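Local coordinates for acetyltransferase (Bacillus cereus, PDB 1Y9W), which probably transfers an acyl group, most likely acetyl, as a member of the GNAT acetyltransferase family, at residues 57-61 with 62-66. Numbering follows the deposited sequence.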
loop_
_atom_site.group_PDB
_atom_site.type_symbol
_atom_site.label_atom_id
_atom_site.label_comp_id
_atom_site.label_asym_id
_atom_site.label_seq_id
_atom_site.Cartn_x
_atom_site.Cartn_y
_atom_site.Cartn_z
ATOM N N GLY A 57 0.230 -11.923 1.833
ATOM C CA GLY A 57 0.579 -11.026 0.746
ATOM C C GLY A 57 -0.499 -11.097 -0.310
ATOM O O GLY A 57 -1.429 -11.902 -0.191
ATOM N N THR A 58 -0.403 -10.246 -1.326
ATOM C CA THR A 58 -1.385 -10.262 -2.406
ATOM C C THR A 58 -0.618 -10.188 -3.718
ATOM O O THR A 58 0.415 -9.507 -3.807
ATOM C CB THR A 58 -2.377 -9.072 -2.343
ATOM O OG1 THR A 58 -1.779 -7.928 -2.948
ATOM C CG2 THR A 58 -2.748 -8.732 -0.899
ATOM N N MET A 59 -1.117 -10.902 -4.723
ATOM C CA MET A 59 -0.487 -10.941 -6.034
ATOM C C MET A 59 -1.341 -10.288 -7.122
ATOM O O MET A 59 -2.573 -10.340 -7.089
ATOM C CB MET A 59 -0.204 -12.391 -6.443
ATOM C CG MET A 59 0.790 -13.132 -5.565
ATOM S SD MET A 59 1.090 -14.813 -6.155
ATOM C CE MET A 59 -0.319 -15.606 -5.409
ATOM N N TYR A 60 -0.663 -9.669 -8.081
ATOM C CA TYR A 60 -1.300 -9.036 -9.231
ATOM C C TYR A 60 -0.198 -8.392 -10.067
ATOM O O TYR A 60 0.890 -8.144 -9.553
ATOM C CB TYR A 60 -2.347 -8.000 -8.806
ATOM C CG TYR A 60 -1.838 -6.832 -7.998
ATOM C CD1 TYR A 60 -1.883 -6.845 -6.607
ATOM C CD2 TYR A 60 -1.364 -5.684 -8.630
ATOM C CE1 TYR A 60 -1.478 -5.736 -5.869
ATOM C CE2 TYR A 60 -0.957 -4.575 -7.901
ATOM C CZ TYR A 60 -1.019 -4.608 -6.528
ATOM O OH TYR A 60 -0.637 -3.500 -5.820
ATOM N N PHE A 61 -0.465 -8.137 -11.348
ATOM C CA PHE A 61 0.555 -7.558 -12.226
ATOM C C PHE A 61 1.765 -8.475 -12.219
ATOM O O PHE A 61 2.878 -8.074 -12.573
ATOM C CB PHE A 61 0.985 -6.178 -11.727
ATOM C CG PHE A 61 0.010 -5.095 -12.041
ATOM C CD1 PHE A 61 -1.073 -5.338 -12.878
ATOM C CD2 PHE A 61 0.203 -3.812 -11.545
ATOM C CE1 PHE A 61 -1.948 -4.318 -13.222
ATOM C CE2 PHE A 61 -0.669 -2.782 -11.884
ATOM C CZ PHE A 61 -1.747 -3.035 -12.727
ATOM N N TYR A 62 1.524 -9.714 -11.810
ATOM C CA TYR A 62 2.561 -10.729 -11.710
ATOM C C TYR A 62 3.689 -10.369 -10.754
ATOM O O TYR A 62 4.872 -10.447 -11.090
ATOM C CB TYR A 62 3.101 -11.090 -13.094
ATOM C CG TYR A 62 2.106 -11.926 -13.862
ATOM C CD1 TYR A 62 1.732 -13.193 -13.404
ATOM C CD2 TYR A 62 1.485 -11.431 -15.009
ATOM C CE1 TYR A 62 0.758 -13.943 -14.067
ATOM C CE2 TYR A 62 0.510 -12.173 -15.682
ATOM C CZ TYR A 62 0.152 -13.424 -15.208
ATOM O OH TYR A 62 -0.806 -14.152 -15.874
ATOM N N HIS A 63 3.296 -9.973 -9.547
ATOM C CA HIS A 63 4.250 -9.652 -8.500
ATOM C C HIS A 63 3.591 -9.965 -7.169
ATOM O O HIS A 63 2.361 -9.998 -7.063
ATOM C CB HIS A 63 4.648 -8.170 -8.543
ATOM C CG HIS A 63 3.813 -7.289 -7.666
ATOM N ND1 HIS A 63 4.334 -6.599 -6.593
ATOM C CD2 HIS A 63 2.495 -6.985 -7.702
ATOM C CE1 HIS A 63 3.374 -5.907 -6.007
ATOM N NE2 HIS A 63 2.248 -6.124 -6.660
ATOM N N LEU A 64 4.419 -10.206 -6.162
ATOM C CA LEU A 64 3.932 -10.480 -4.822
ATOM C C LEU A 64 4.284 -9.329 -3.883
ATOM O O LEU A 64 5.441 -8.911 -3.799
ATOM C CB LEU A 64 4.559 -11.761 -4.269
ATOM C CG LEU A 64 4.340 -11.937 -2.760
ATOM C CD1 LEU A 64 2.860 -12.121 -2.471
ATOM C CD2 LEU A 64 5.143 -13.123 -2.245
ATOM N N HIS A 65 3.287 -8.789 -3.194
ATOM C CA HIS A 65 3.571 -7.741 -2.233
ATOM C C HIS A 65 3.306 -8.378 -0.890
ATOM O O HIS A 65 2.201 -8.861 -0.643
ATOM C CB HIS A 65 2.663 -6.521 -2.408
ATOM C CG HIS A 65 2.900 -5.461 -1.374
ATOM N ND1 HIS A 65 2.329 -5.504 -0.118
ATOM C CD2 HIS A 65 3.718 -4.381 -1.375
ATOM C CE1 HIS A 65 2.787 -4.499 0.609
ATOM N NE2 HIS A 65 3.633 -3.802 -0.130
ATOM N N ILE A 66 4.322 -8.414 -0.038
ATOM C CA ILE A 66 4.156 -8.999 1.283
ATOM C C ILE A 66 3.572 -7.942 2.210
ATOM O O ILE A 66 4.199 -6.922 2.480
ATOM C CB ILE A 66 5.491 -9.515 1.841
ATOM C CG1 ILE A 66 6.030 -10.620 0.928
ATOM C CG2 ILE A 66 5.287 -10.060 3.256
ATOM C CD1 ILE A 66 7.356 -11.176 1.363
#
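Tyr60 and His63 set their rings side by side on one face of a tight beta hairpin, in a T-shaped stack: the edge of the imidazole is directed at the face of the phenol ring, with centroids 4.8 Å apart and planes at 83°. Tyrosine offers a broad face for this. A first torsion of 61° places its CG between backbone N and carbonyl carbon, folding the ring back along its own strand until Thr58 OG1 lies at the ring's edge. On the reverse face, among buried side chains, the unbranched chain of Met59 meets one branch of Leu64, CG of Met59 lying 3.9 Å from CD1 of Leu64. Glycine suits position 57 because its CA lies 3.0 Å from His65 O, and a side chain there would collide with that oxygen and with Leu64 CD1.

Backbone pairing sets these positions. Thr58 and His65 form an antiparallel hydrogen-bonded pair: Thr58 N donates to His65 O, and His65 N returns a nearly straight bond (172°) to Thr58 O. Nearer the turn, Tyr60 N reaches His63 O at 3.2 Å, and Met59 CA adds a CA-H...O contact to that same oxygen. Phe61 and Tyr62 make the connection with left-handed backbone conformations, a two-residue turn of the I'/III' kind, though the atoms at this turn are placed less surely.

Further out, His65 ND1 is hydrogen-bonded to Asp67, and the ring of His63 meets His127 of the second subunit, whose Pro128 packs on Phe61. The hairpin joins strands 51-60 and 63-71 of the GNAT sheet. Strand 38-45 flanks the first and strand 99-105 runs parallel to the second, while helix 80-94 covers Leu64 and Ile66 through Ile88, Ala92 and Leu85.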